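Local coordinates for glutamate receptor 1 (Adineta vaga, PDB 4IO3), which probably acts as a glutamate-gated ion channel, of which this piece is the two-lobed extracellular ligand-binding domain, here holding aspartate, at residues Gly13-Val18 with Thr65-Leu70; Ile86-Ala91 with Lys204-Ile209; Ile133-Gly138 with Arg154-Leu159; Gln163-Ser168 with Asp175-Asp180. All coordinates share one frame; numbering follows the deposited sequence. Where two conformers were deposited one is given.

Contact 1. Residues Gly13-Val18 with Thr65-Leu70; sequences GVIESV and TSYTGL. With ASP (aspartic acid), chain C.
Ile15 and Tyr67 face each other with the ring of Tyr67 lying flat between two partners. On one face sits the end of Ile15: its CD1 stands 3.8 Å from the centroid of the Tyr67 ring and only 14° off the normal, a CH-pi contact over the centre. On the opposite face lies CB of the bound aspartate, 3.5 Å above the Tyr67 ring plane. Ile15 gets there with CG1 anti to the backbone N (chi1 -174°) and an extended chain, which carries CD1 out under the ring. Its other branch turns to the ring's hydroxyl end, with Ile15 CG2 3.7 Å from Tyr67 CE2. The same methyl also meets Leu70 CD2 at 3.8 Å, one helical turn along. Ser17 closes the far end, its CB 3.5 Å from Tyr67 OH.

The polar ends have partners outside the two segments. Tyr67 OH bonds to Asp85 and Arg162, and Ser17 OG bonds to Asp85. At the helix start, Ser66 OG is the N-cap and accepts from Gly69 N at 2.9 Å. No hydrogen bond joins 13-18 to 65-70. The contact is therefore mainly apolar, and it backs an aromatic platform whose other face receives the ligand's methylene.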
loop_
_atom_site.group_PDB
_atom_site.type_symbol
_atom_site.label_atom_id
_atom_site.label_comp_id
_atom_site.label_asym_id
_atom_site.label_seq_id
_atom_site.Cartn_x
_atom_site.Cartn_y
_atom_site.Cartn_z
ATOM N N GLY A 13 -1.267 -12.138 18.080
ATOM C CA GLY A 13 -1.377 -10.985 18.954
ATOM C C GLY A 13 -2.339 -9.975 18.357
ATOM O O GLY A 13 -2.236 -9.646 17.174
ATOM N N VAL A 14 -3.277 -9.495 19.173
ATOM C CA VAL A 14 -4.171 -8.415 18.763
ATOM C C VAL A 14 -4.150 -7.335 19.817
ATOM O O VAL A 14 -3.698 -7.569 20.941
ATOM C CB VAL A 14 -5.612 -8.895 18.479
ATOM C CG1 VAL A 14 -5.580 -9.939 17.383
ATOM C CG2 VAL A 14 -6.273 -9.496 19.740
ATOM N N ILE A 15 -4.594 -6.142 19.436
ATOM C CA ILE A 15 -4.502 -4.969 20.321
ATOM C C ILE A 15 -5.777 -4.129 20.205
ATOM O O ILE A 15 -6.279 -3.861 19.103
ATOM C CB ILE A 15 -3.221 -4.170 20.015
ATOM C CG1 ILE A 15 -3.026 -3.017 21.023
ATOM C CG2 ILE A 15 -3.179 -3.677 18.534
ATOM C CD1 ILE A 15 -1.669 -2.356 20.902
ATOM N N GLU A 16 -6.301 -3.717 21.358
ATOM C CA GLU A 16 -7.569 -2.995 21.400
ATOM C C GLU A 16 -7.520 -1.698 20.575
ATOM O O GLU A 16 -6.645 -0.848 20.772
ATOM C CB GLU A 16 -7.976 -2.692 22.856
ATOM C CG GLU A 16 -9.339 -2.037 22.997
ATOM C CD GLU A 16 -9.797 -1.915 24.455
ATOM O OE1 GLU A 16 -9.125 -2.472 25.354
ATOM O OE2 GLU A 16 -10.842 -1.265 24.705
ATOM N N SER A 17 -8.513 -1.558 19.694
ATOM C CA SER A 17 -8.659 -0.388 18.832
ATOM C C SER A 17 -9.986 -0.465 18.116
ATOM O O SER A 17 -10.133 -1.267 17.206
ATOM C CB SER A 17 -7.554 -0.338 17.796
ATOM O OG SER A 17 -7.711 0.846 17.033
ATOM N N VAL A 18 -10.982 0.311 18.535
ATOM C CA VAL A 18 -12.280 0.143 17.885
ATOM C C VAL A 18 -12.233 0.828 16.525
ATOM O O VAL A 18 -11.670 1.912 16.395
ATOM C CB VAL A 18 -13.452 0.718 18.736
ATOM C CG1 VAL A 18 -13.394 0.170 20.150
ATOM C CG2 VAL A 18 -13.415 2.202 18.745
ATOM N N THR A 65 -0.293 -2.228 26.813
ATOM C CA THR A 65 0.662 -2.473 25.730
ATOM C C THR A 65 0.580 -1.384 24.662
ATOM O O THR A 65 -0.512 -1.040 24.184
ATOM C CB THR A 65 0.374 -3.808 25.041
ATOM O OG1 THR A 65 0.432 -4.874 25.983
ATOM C CG2 THR A 65 1.404 -4.078 23.976
ATOM N N SER A 66 1.735 -0.845 24.275
ATOM C CA SER A 66 1.779 0.130 23.188
ATOM C C SER A 66 1.964 -0.570 21.841
ATOM O O SER A 66 2.239 -1.772 21.804
ATOM C CB SER A 66 2.931 1.091 23.377
ATOM O OG SER A 66 4.178 0.423 23.246
ATOM N N TYR A 67 1.818 0.172 20.746
ATOM C CA TYR A 67 1.995 -0.429 19.418
ATOM C C TYR A 67 3.455 -0.868 19.243
ATOM O O TYR A 67 3.750 -1.980 18.768
ATOM C CB TYR A 67 1.494 0.493 18.286
ATOM C CG TYR A 67 0.000 0.385 18.161
ATOM C CD1 TYR A 67 -0.841 0.993 19.079
ATOM C CD2 TYR A 67 -0.565 -0.391 17.157
ATOM C CE1 TYR A 67 -2.191 0.856 18.990
ATOM C CE2 TYR A 67 -1.910 -0.548 17.075
ATOM C CZ TYR A 67 -2.727 0.062 17.987
ATOM O OH TYR A 67 -4.097 -0.111 17.887
ATOM N N THR A 68 4.396 -0.024 19.654
ATOM C CA THR A 68 5.781 -0.442 19.587
ATOM C C THR A 68 6.039 -1.625 20.506
ATOM O O THR A 68 6.807 -2.536 20.170
ATOM C CB THR A 68 6.705 0.732 19.929
ATOM O OG1 THR A 68 6.528 1.722 18.920
ATOM C CG2 THR A 68 8.155 0.271 19.953
ATOM N N GLY A 69 5.357 -1.645 21.647
ATOM C CA GLY A 69 5.479 -2.741 22.592
ATOM C C GLY A 69 5.030 -4.069 22.018
ATOM O O GLY A 69 5.667 -5.114 22.221
ATOM N N LEU A 70 3.942 -4.015 21.259
ATOM C CA LEU A 70 3.407 -5.193 20.581
ATOM C C LEU A 70 4.394 -5.748 19.555
ATOM O O LEU A 70 4.643 -6.949 19.502
ATOM C CB LEU A 70 2.065 -4.848 19.924
ATOM C CG LEU A 70 1.432 -6.011 19.148
ATOM C CD1 LEU A 70 1.090 -7.148 20.117
ATOM C CD2 LEU A 70 0.208 -5.490 18.424
HETATM N N ASP C . -1.055 2.733 13.720
HETATM C CA ASP C . -0.287 3.231 14.891
HETATM C C ASP C . 0.963 2.412 15.091
HETATM O O ASP C . 1.127 1.293 14.524
HETATM C CB ASP C . -1.118 3.175 16.188
HETATM C CG ASP C . -2.088 4.324 16.313
HETATM O OD1 ASP C . -3.185 4.125 16.926
HETATM O OD2 ASP C . -1.764 5.435 15.821
HETATM O OXT ASP C . 1.839 2.854 15.846
#

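Contact 2. Residues Ile86-Ala91 with Lys204-Ile209; sequences ITVTSA and KSTFGI. With ASP (aspartic acid), chain C.
Thr87 and Phe207 lie opposite each other in a single backbone bridge between a loop and a strand, with 4.6 Å between Thr87 CA and Phe207 CA. Two backbone hydrogen bonds frame it. Val88 N donates nearly straight (169°) to Thr206 O at 2.9 Å. Gly208 N reaches Ile86 O over a longer 3.3 Å.

Side-chain packing is sparse. Thr87 CG2 rests on Ser205 CB, carbon on carbon, while Val88 CG2 meets Thr206 OG1 at 3.5 Å. Thr206 OG1 has its polar partner in Arg229 of the second subunit.

Thr87 makes two bonds to the ligand. Its OG1 lies beside its own backbone N, opposite the carbonyl carbon (chi1 -56°), which brings hydroxyl and N-H to the ligand together. Thr87 N donates to O of the bound aspartate at 2.8 Å, and Thr87 OG1 accepts from the aspartate N at 2.8 Å. The Phe207 ring sets its edge to Thr87 OG1, with CE1 3.6 Å away and 3.8 Å from the aspartate N. An alanine in place of Phe207 would probably open a gap beside this hydroxyl and the ligand's amino group.

Thr87 thus grips the alpha-amino and alpha-carboxylate groups, and the bridge would help hold it in place.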
loop_
_atom_site.group_PDB
_atom_site.type_symbol
_atom_site.label_atom_id
_atom_site.label_comp_id
_atom_site.label_asym_id
_atom_site.label_seq_id
_atom_site.Cartn_x
_atom_site.Cartn_y
_atom_site.Cartn_z
ATOM N N ILE A 86 -1.557 -1.669 12.602
ATOM C CA ILE A 86 -0.145 -1.577 12.943
ATOM C C ILE A 86 0.613 -1.017 11.754
ATOM O O ILE A 86 0.717 -1.657 10.682
ATOM C CB ILE A 86 0.436 -2.946 13.319
ATOM C CG1 ILE A 86 -0.399 -3.598 14.434
ATOM C CG2 ILE A 86 1.913 -2.830 13.641
ATOM C CD1 ILE A 86 -0.097 -5.068 14.623
ATOM N N THR A 87 1.126 0.199 11.924
ATOM C CA THR A 87 1.805 0.889 10.837
ATOM C C THR A 87 3.159 0.278 10.488
ATOM O O THR A 87 3.964 -0.039 11.365
ATOM C CB THR A 87 1.983 2.374 11.194
ATOM O OG1 THR A 87 0.694 2.914 11.499
ATOM C CG2 THR A 87 2.583 3.174 10.048
ATOM N N VAL A 88 3.381 0.093 9.184
ATOM C CA VAL A 88 4.665 -0.421 8.674
ATOM C C VAL A 88 5.640 0.741 8.657
ATOM O O VAL A 88 5.415 1.736 7.983
ATOM C CB VAL A 88 4.498 -0.997 7.268
ATOM C CG1 VAL A 88 5.820 -1.509 6.729
ATOM C CG2 VAL A 88 3.501 -2.105 7.278
ATOM N N THR A 89 6.691 0.652 9.453
ATOM C CA THR A 89 7.691 1.693 9.471
ATOM C C THR A 89 9.088 1.134 9.283
ATOM O O THR A 89 9.336 -0.018 9.559
ATOM C CB THR A 89 7.716 2.487 10.789
ATOM O OG1 THR A 89 8.230 1.641 11.831
ATOM C CG2 THR A 89 6.292 2.965 11.188
ATOM N N SER A 90 9.988 1.977 8.822
ATOM C CA SER A 90 11.367 1.590 8.593
ATOM C C SER A 90 12.026 1.061 9.865
ATOM O O SER A 90 12.678 0.028 9.850
ATOM C CB SER A 90 12.165 2.755 8.053
ATOM O OG SER A 90 13.433 2.295 7.671
ATOM N N ALA A 91 11.836 1.769 10.969
ATOM C CA ALA A 91 12.434 1.351 12.217
ATOM C C ALA A 91 11.913 -0.016 12.672
ATOM O O ALA A 91 12.690 -0.844 13.188
ATOM C CB ALA A 91 12.196 2.395 13.289
ATOM N N LYS A 204 1.469 9.213 4.792
ATOM C CA LYS A 204 0.863 8.096 4.057
ATOM C C LYS A 204 1.719 6.845 4.298
ATOM O O LYS A 204 2.961 6.859 4.175
ATOM C CB LYS A 204 0.803 8.401 2.570
ATOM C CG LYS A 204 0.082 9.698 2.195
ATOM C CD LYS A 204 -1.427 9.619 2.409
ATOM C CE LYS A 204 -2.203 10.554 1.461
ATOM N NZ LYS A 204 -1.496 11.854 1.214
ATOM N N SER A 205 1.038 5.750 4.620
ATOM C CA SER A 205 1.691 4.571 5.078
ATOM C C SER A 205 0.777 3.380 4.805
ATOM O O SER A 205 -0.247 3.509 4.102
ATOM C CB SER A 205 1.955 4.714 6.580
ATOM O OG SER A 205 0.787 5.196 7.267
ATOM N N THR A 206 1.123 2.233 5.382
ATOM C CA THR A 206 0.291 1.042 5.282
ATOM C C THR A 206 0.194 0.336 6.608
ATOM O O THR A 206 1.029 0.565 7.498
ATOM C CB THR A 206 0.894 0.063 4.278
ATOM O OG1 THR A 206 2.258 -0.210 4.634
ATOM C CG2 THR A 206 0.862 0.667 2.885
ATOM N N PHE A 207 -0.812 -0.521 6.752
ATOM C CA PHE A 207 -0.887 -1.451 7.864
ATOM C C PHE A 207 -0.511 -2.828 7.322
ATOM O O PHE A 207 -0.953 -3.206 6.234
ATOM C CB PHE A 207 -2.296 -1.564 8.448
ATOM C CG PHE A 207 -2.815 -0.322 9.115
ATOM C CD1 PHE A 207 -1.969 0.554 9.761
ATOM C CD2 PHE A 207 -4.174 -0.096 9.171
ATOM C CE1 PHE A 207 -2.476 1.672 10.386
ATOM C CE2 PHE A 207 -4.701 1.022 9.792
ATOM C CZ PHE A 207 -3.857 1.889 10.427
ATOM N N GLY A 208 0.296 -3.578 8.065
ATOM C CA GLY A 208 0.647 -4.924 7.669
ATOM C C GLY A 208 0.618 -5.858 8.865
ATOM O O GLY A 208 0.685 -5.393 10.014
ATOM N N ILE A 209 0.509 -7.158 8.611
ATOM C CA ILE A 209 0.591 -8.160 9.662
ATOM C C ILE A 209 2.053 -8.311 10.035
ATOM O O ILE A 209 2.931 -8.426 9.165
ATOM C CB ILE A 209 -0.048 -9.509 9.210
ATOM C CG1 ILE A 209 -1.547 -9.269 8.959
ATOM C CG2 ILE A 209 0.216 -10.597 10.249
ATOM C CD1 ILE A 209 -2.290 -10.531 8.460
HETATM N N ASP C . -1.055 2.733 13.720
HETATM C CA ASP C . -0.287 3.231 14.891
HETATM C C ASP C . 0.963 2.412 15.091
HETATM O O ASP C . 1.127 1.293 14.524
HETATM C CB ASP C . -1.118 3.175 16.188
HETATM C CG ASP C . -2.088 4.324 16.313
HETATM O OD1 ASP C . -3.185 4.125 16.926
HETATM O OD2 ASP C . -1.764 5.435 15.821
HETATM O OXT ASP C . 1.839 2.854 15.846
#

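Contact 3. Residues Ile133-Gly138 with Arg154-Leu159; sequences IGIRIG and RNFYPL. With ASP (aspartic acid), chain C.
Phe156 lies across Ile135, the two side chains crossing at about a right angle. Phe156 CG takes the place between the backbone N and the carbonyl carbon (chi1 46°), which folds the ring back over the neighbouring strand. Phe156 CB comes first and rests 3.4 Å from Ile133 O. Phe156 CG is 3.7 Å from Ile135 CB, and that carbon sits over one ring face, offset toward the rim, in a CH-pi contact 18° off the normal. CD1 keeps to the same Ile135 CB, while CD2 lies nearer Ile135 CG1. Farther out, Phe156 CE1 meets Ile137 CG2 at 3.8 Å, and CZ lies near the same methyl. Tyr145 of helix 140-148 adds an edge-to-face ring contact. An alanine at Phe156 would probably leave Ile135 and Ile137 without their shared cover and open a gap beside Tyr145.

Behind the ring the backbones pair in parallel. Tyr157 N donates to Ile133 O, Ile135 N to Tyr157 O, Leu159 N to Ile135 O and Ile137 N to Leu159 O. A water donates to both Ile137 O and Leu159 O. On the other side of the sheet Leu159 CD1 lies 3.6 Å from Gly134 C, where a side chain on Gly134 would clash. Arg136 CG packs on Leu159 CB at 3.9 Å. Arg136 NH1 donates almost straight, at 174°, to OD1 of the bound aspartate, 2.7 Å away and in the guanidinium plane.

Strand 133-136, helix 140-148 and strand 157-159 form a beta-alpha-beta unit, which carries the ligand-binding Arg136 at the end of its first strand.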
loop_
_atom_site.group_PDB
_atom_site.type_symbol
_atom_site.label_atom_id
_atom_site.label_comp_id
_atom_site.label_asym_id
_atom_site.label_seq_id
_atom_site.Cartn_x
_atom_site.Cartn_y
_atom_site.Cartn_z
ATOM N N ILE A 133 0.151 19.871 22.571
ATOM C CA ILE A 133 0.076 18.907 21.495
ATOM C C ILE A 133 0.248 17.564 22.133
ATOM O O ILE A 133 1.320 17.240 22.649
ATOM C CB ILE A 133 1.225 19.068 20.493
ATOM C CG1 ILE A 133 1.194 20.485 19.921
ATOM C CG2 ILE A 133 1.128 17.992 19.428
ATOM C CD1 ILE A 133 2.260 20.750 18.885
ATOM N N GLY A 134 -0.810 16.770 22.123
ATOM C CA GLY A 134 -0.716 15.435 22.691
ATOM C C GLY A 134 -0.269 14.407 21.676
ATOM O O GLY A 134 -0.708 14.401 20.528
ATOM N N ILE A 135 0.656 13.565 22.103
ATOM C CA ILE A 135 1.148 12.474 21.273
ATOM C C ILE A 135 1.104 11.179 22.040
ATOM O O ILE A 135 1.656 11.063 23.124
ATOM C CB ILE A 135 2.615 12.727 20.863
ATOM C CG1 ILE A 135 2.714 13.961 19.949
ATOM C CG2 ILE A 135 3.232 11.519 20.188
ATOM C CD1 ILE A 135 2.102 13.787 18.543
ATOM N N ARG A 136 0.471 10.171 21.453
ATOM C CA ARG A 136 0.474 8.852 22.062
ATOM C C ARG A 136 1.833 8.192 21.893
ATOM O O ARG A 136 2.286 7.917 20.781
ATOM C CB ARG A 136 -0.632 8.014 21.461
ATOM C CG ARG A 136 -2.003 8.396 21.951
ATOM C CD ARG A 136 -3.098 7.700 21.171
ATOM N NE ARG A 136 -2.927 6.264 21.253
ATOM C CZ ARG A 136 -2.997 5.428 20.232
ATOM N NH1 ARG A 136 -3.217 5.868 19.001
ATOM N NH2 ARG A 136 -2.838 4.144 20.458
ATOM N N ILE A 137 2.515 7.969 23.009
ATOM C CA ILE A 137 3.835 7.403 22.938
ATOM C C ILE A 137 3.772 5.972 22.435
ATOM O O ILE A 137 2.761 5.260 22.605
ATOM C CB ILE A 137 4.606 7.536 24.264
ATOM C CG1 ILE A 137 3.956 6.737 25.381
ATOM C CG2 ILE A 137 4.720 9.035 24.702
ATOM C CD1 ILE A 137 4.860 6.623 26.613
ATOM N N GLY A 138 4.825 5.581 21.741
ATOM C CA GLY A 138 4.918 4.224 21.200
ATOM C C GLY A 138 4.016 3.977 19.997
ATOM O O GLY A 138 3.692 2.839 19.677
ATOM N N ARG A 154 11.509 15.219 22.706
ATOM C CA ARG A 154 10.246 14.697 23.226
ATOM C C ARG A 154 9.611 15.748 24.129
ATOM O O ARG A 154 9.602 15.622 25.362
ATOM C CB ARG A 154 10.453 13.359 23.959
ATOM C CG ARG A 154 10.594 12.147 23.043
ATOM C CD ARG A 154 11.306 11.008 23.759
ATOM N NE ARG A 154 12.616 10.811 23.147
ATOM C CZ ARG A 154 12.796 10.087 22.049
ATOM N NH1 ARG A 154 11.765 9.463 21.486
ATOM N NH2 ARG A 154 14.006 9.965 21.532
ATOM N N ASN A 155 9.061 16.792 23.513
ATOM C CA ASN A 155 8.545 17.924 24.277
ATOM C C ASN A 155 7.022 18.098 24.203
ATOM O O ASN A 155 6.497 19.130 24.612
ATOM C CB ASN A 155 9.260 19.209 23.840
ATOM C CG ASN A 155 9.080 19.490 22.363
ATOM O OD1 ASN A 155 8.230 18.873 21.721
ATOM N ND2 ASN A 155 9.893 20.410 21.801
ATOM N N PHE A 156 6.341 17.047 23.758
ATOM C CA PHE A 156 4.886 17.009 23.628
ATOM C C PHE A 156 4.245 16.654 24.966
ATOM O O PHE A 156 4.938 16.354 25.947
ATOM C CB PHE A 156 4.470 15.973 22.561
ATOM C CG PHE A 156 5.190 14.666 22.681
ATOM C CD1 PHE A 156 4.928 13.811 23.744
ATOM C CD2 PHE A 156 6.169 14.307 21.769
ATOM C CE1 PHE A 156 5.616 12.590 23.864
ATOM C CE2 PHE A 156 6.866 13.109 21.879
ATOM C CZ PHE A 156 6.599 12.243 22.924
ATOM N N TYR A 157 2.919 16.752 25.018
ATOM C CA TYR A 157 2.137 16.193 26.124
ATOM C C TYR A 157 1.964 14.712 25.863
ATOM O O TYR A 157 1.276 14.311 24.926
ATOM C CB TYR A 157 0.774 16.855 26.215
ATOM C CG TYR A 157 0.021 16.550 27.488
ATOM C CD1 TYR A 157 -0.719 15.374 27.620
ATOM C CD2 TYR A 157 0.023 17.437 28.547
ATOM C CE1 TYR A 157 -1.420 15.103 28.789
ATOM C CE2 TYR A 157 -0.675 17.165 29.700
ATOM C CZ TYR A 157 -1.401 16.011 29.812
ATOM O OH TYR A 157 -2.096 15.751 30.977
ATOM N N PRO A 158 2.596 13.876 26.681
ATOM C CA PRO A 158 2.566 12.450 26.395
ATOM C C PRO A 158 1.218 11.873 26.763
ATOM O O PRO A 158 0.637 12.265 27.765
ATOM C CB PRO A 158 3.690 11.888 27.268
ATOM C CG PRO A 158 3.849 12.876 28.362
ATOM C CD PRO A 158 3.398 14.197 27.872
ATOM N N LEU A 159 0.718 10.970 25.924
ATOM C CA LEU A 159 -0.544 10.284 26.187
ATOM C C LEU A 159 -0.301 8.807 26.248
ATOM O O LEU A 159 0.429 8.234 25.417
ATOM C CB LEU A 159 -1.550 10.601 25.075
ATOM C CG LEU A 159 -1.845 12.094 24.930
ATOM C CD1 LEU A 159 -2.485 12.371 23.583
ATOM C CD2 LEU A 159 -2.767 12.628 26.069
HETATM N N ASP C . -1.055 2.733 13.720
HETATM C CA ASP C . -0.287 3.231 14.891
HETATM C C ASP C . 0.963 2.412 15.091
HETATM O O ASP C . 1.127 1.293 14.524
HETATM C CB ASP C . -1.118 3.175 16.188
HETATM C CG ASP C . -2.088 4.324 16.313
HETATM O OD1 ASP C . -3.185 4.125 16.926
HETATM O OD2 ASP C . -1.764 5.435 15.821
HETATM O OXT ASP C . 1.839 2.854 15.846
HETATM O O HOH W 1 0.664 5.570 24.392
#

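Contact 4. Residues Gln163-Ser168 with Asp175-Asp180; sequences QEMYDS and DVSFMD. With ASP (aspartic acid), chain C.
Met165 and Ser177 meet at the heart of this contact, with Met165 SD 3.2 Å from Ser177 OG. The methionine CG is anti to the backbone N (chi1 -175°), which sends the side chain from the helix across to the strand. A bend at chi3 then turns its methyl along the strand, so that Met165 CE comes 3.7 Å from Met179 SD. Met179 stays extended and points its own end at Tyr166. There Met179 SD lies at the ring edge, 85° off the normal and 5.5 Å from the Tyr166 centroid, a Met-aromatic contact. Met179 CE is 3.2 Å from Tyr166 OH, and the two side chains cross at about a right angle.

The next shell holds these groups in place. Ser177 OG bonds to Gly134 O of the adjacent strand. Leu159, on the strand beyond, lies against Met165 and Ser177, Leu110 touches both methionines, and Val187 touches Tyr166 and Met179. On the exposed side of the helix Gln163 NE2 donates to Asp167 OD1. Within the helix Ser168 OG also donates to Glu164 O.

At the end of the strand Asp180 OD2 accepts from N of the bound aspartate at 2.7 Å. Its other oxygen, OD1, is held by Asn105, which would help orient the carboxylate.

Helix and strand run roughly antiparallel, at 147°, with no hydrogen bond between them. Their joint is thus mainly a buried set of sulfur, methyl and ring contacts, and the ligand's amino group, probably charged, is met by the Asp180 carboxylate just past it.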
loop_
_atom_site.group_PDB
_atom_site.type_symbol
_atom_site.label_atom_id
_atom_site.label_comp_id
_atom_site.label_asym_id
_atom_site.label_seq_id
_atom_site.Cartn_x
_atom_site.Cartn_y
_atom_site.Cartn_z
ATOM N N GLN A 163 -7.917 6.843 25.124
ATOM C CA GLN A 163 -8.877 7.432 26.045
ATOM C C GLN A 163 -8.278 8.690 26.676
ATOM O O GLN A 163 -8.970 9.684 26.856
ATOM C CB GLN A 163 -9.311 6.427 27.122
ATOM C CG GLN A 163 -10.489 6.923 27.966
ATOM C CD GLN A 163 -11.764 7.056 27.149
ATOM O OE1 GLN A 163 -12.153 6.132 26.431
ATOM N NE2 GLN A 163 -12.408 8.203 27.243
ATOM N N GLU A 164 -6.990 8.651 27.014
ATOM C CA GLU A 164 -6.362 9.836 27.595
ATOM C C GLU A 164 -6.317 10.951 26.546
ATOM O O GLU A 164 -6.503 12.131 26.864
ATOM C CB GLU A 164 -4.963 9.547 28.166
ATOM C CG GLU A 164 -4.315 10.801 28.731
ATOM C CD GLU A 164 -3.009 10.594 29.486
ATOM O OE1 GLU A 164 -2.267 9.632 29.207
ATOM O OE2 GLU A 164 -2.713 11.463 30.360
ATOM N N MET A 165 -6.084 10.573 25.288
ATOM C CA MET A 165 -6.128 11.529 24.184
ATOM C C MET A 165 -7.488 12.232 24.087
ATOM O O MET A 165 -7.537 13.460 24.071
ATOM C CB MET A 165 -5.767 10.830 22.855
ATOM C CG MET A 165 -5.671 11.780 21.658
ATOM S SD MET A 165 -5.114 10.883 20.150
ATOM C CE MET A 165 -6.433 9.707 19.852
ATOM N N TYR A 166 -8.586 11.464 24.061
ATOM C CA TYR A 166 -9.927 12.046 23.971
ATOM C C TYR A 166 -10.250 12.882 25.212
ATOM O O TYR A 166 -10.800 13.984 25.102
ATOM C CB TYR A 166 -11.009 10.959 23.813
ATOM C CG TYR A 166 -10.759 9.953 22.715
ATOM C CD1 TYR A 166 -10.286 10.342 21.455
ATOM C CD2 TYR A 166 -11.005 8.612 22.927
ATOM C CE1 TYR A 166 -10.032 9.422 20.479
ATOM C CE2 TYR A 166 -10.780 7.690 21.949
ATOM C CZ TYR A 166 -10.301 8.083 20.724
ATOM O OH TYR A 166 -10.063 7.103 19.783
ATOM N N ASP A 167 -9.946 12.348 26.397
ATOM C CA ASP A 167 -10.328 13.034 27.634
ATOM C C ASP A 167 -9.568 14.356 27.739
ATOM O O ASP A 167 -10.086 15.372 28.245
ATOM C CB ASP A 167 -10.022 12.180 28.863
ATOM C CG ASP A 167 -10.941 10.974 28.992
ATOM O OD1 ASP A 167 -11.961 10.914 28.287
ATOM O OD2 ASP A 167 -10.657 10.095 29.829
ATOM N N SER A 168 -8.324 14.352 27.278
ATOM C CA SER A 168 -7.478 15.540 27.398
ATOM C C SER A 168 -7.910 16.618 26.418
ATOM O O SER A 168 -7.830 17.811 26.713
ATOM C CB SER A 168 -6.010 15.181 27.191
ATOM O OG SER A 168 -5.569 14.296 28.202
ATOM N N ASP A 175 -4.737 20.901 22.803
ATOM C CA ASP A 175 -5.511 21.441 21.680
ATOM C C ASP A 175 -5.605 20.490 20.493
ATOM O O ASP A 175 -6.579 20.534 19.758
ATOM C CB ASP A 175 -4.918 22.766 21.170
ATOM C CG ASP A 175 -5.137 23.925 22.143
ATOM O OD1 ASP A 175 -6.245 24.032 22.679
ATOM O OD2 ASP A 175 -4.193 24.699 22.388
ATOM N N VAL A 176 -4.557 19.706 20.254
ATOM C CA VAL A 176 -4.558 18.777 19.123
ATOM C C VAL A 176 -3.857 17.476 19.456
ATOM O O VAL A 176 -3.075 17.404 20.390
ATOM C CB VAL A 176 -3.839 19.352 17.886
ATOM C CG1 VAL A 176 -4.547 20.545 17.331
ATOM C CG2 VAL A 176 -2.373 19.714 18.227
ATOM N N SER A 177 -4.153 16.444 18.668
ATOM C CA SER A 177 -3.322 15.256 18.593
ATOM C C SER A 177 -3.304 14.741 17.152
ATOM O O SER A 177 -3.879 15.353 16.250
ATOM C CB SER A 177 -3.810 14.159 19.548
ATOM O OG SER A 177 -2.827 13.142 19.709
ATOM N N PHE A 178 -2.601 13.631 16.936
ATOM C CA PHE A 178 -2.624 12.933 15.639
ATOM C C PHE A 178 -3.323 11.597 15.772
ATOM O O PHE A 178 -3.174 10.914 16.783
ATOM C CB PHE A 178 -1.205 12.626 15.152
ATOM C CG PHE A 178 -0.294 13.816 15.014
ATOM C CD1 PHE A 178 -0.774 15.095 14.849
ATOM C CD2 PHE A 178 1.082 13.610 14.993
ATOM C CE1 PHE A 178 0.106 16.171 14.710
ATOM C CE2 PHE A 178 1.961 14.656 14.850
ATOM C CZ PHE A 178 1.491 15.942 14.706
ATOM N N MET A 179 -4.029 11.178 14.728
ATOM C CA MET A 179 -4.667 9.880 14.744
ATOM C C MET A 179 -4.702 9.291 13.352
ATOM O O MET A 179 -4.902 10.011 12.389
ATOM C CB MET A 179 -6.090 10.067 15.281
ATOM C CG MET A 179 -6.720 8.855 15.830
ATOM S SD MET A 179 -8.276 9.206 16.701
ATOM C CE MET A 179 -8.730 7.485 16.847
ATOM N N ASP A 180 -4.578 7.970 13.245
ATOM C CA ASP A 180 -4.788 7.284 11.978
ATOM C C ASP A 180 -6.196 7.574 11.430
ATOM O O ASP A 180 -7.169 7.606 12.182
ATOM C CB ASP A 180 -4.683 5.767 12.162
ATOM C CG ASP A 180 -3.281 5.278 12.495
ATOM O OD1 ASP A 180 -2.255 5.892 12.100
ATOM O OD2 ASP A 180 -3.202 4.199 13.135
HETATM N N ASP C . -1.055 2.733 13.720
HETATM C CA ASP C . -0.287 3.231 14.891
HETATM C C ASP C . 0.963 2.412 15.091
HETATM O O ASP C . 1.127 1.293 14.524
HETATM C CB ASP C . -1.118 3.175 16.188
HETATM C CG ASP C . -2.088 4.324 16.313
HETATM O OD1 ASP C . -3.185 4.125 16.926
HETATM O OD2 ASP C . -1.764 5.435 15.821
HETATM O OXT ASP C . 1.839 2.854 15.846
#

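Overall arrangement
From the N terminus, contact 1 closes first, joining the loop after strand 9-14 to the start of helix 67-75. Contact 2 opens next and spans 112 residues before strand 200-211 returns. Contacts 3 and 4 both nest inside that long loop and follow one another in series. They adjoin closely, since strands 133-136 and 176-180 are neighbours in one sheet, and strand 157-159 leads into helix 162-170. Contact 2 reaches the same mixed sheet through strand 200-211. Contact 1 touches contact 2 at Leu70 and Ile86, and contact 3 where Thr68 meets Gly138. All four contacts converge on the bound aspartate in the cleft.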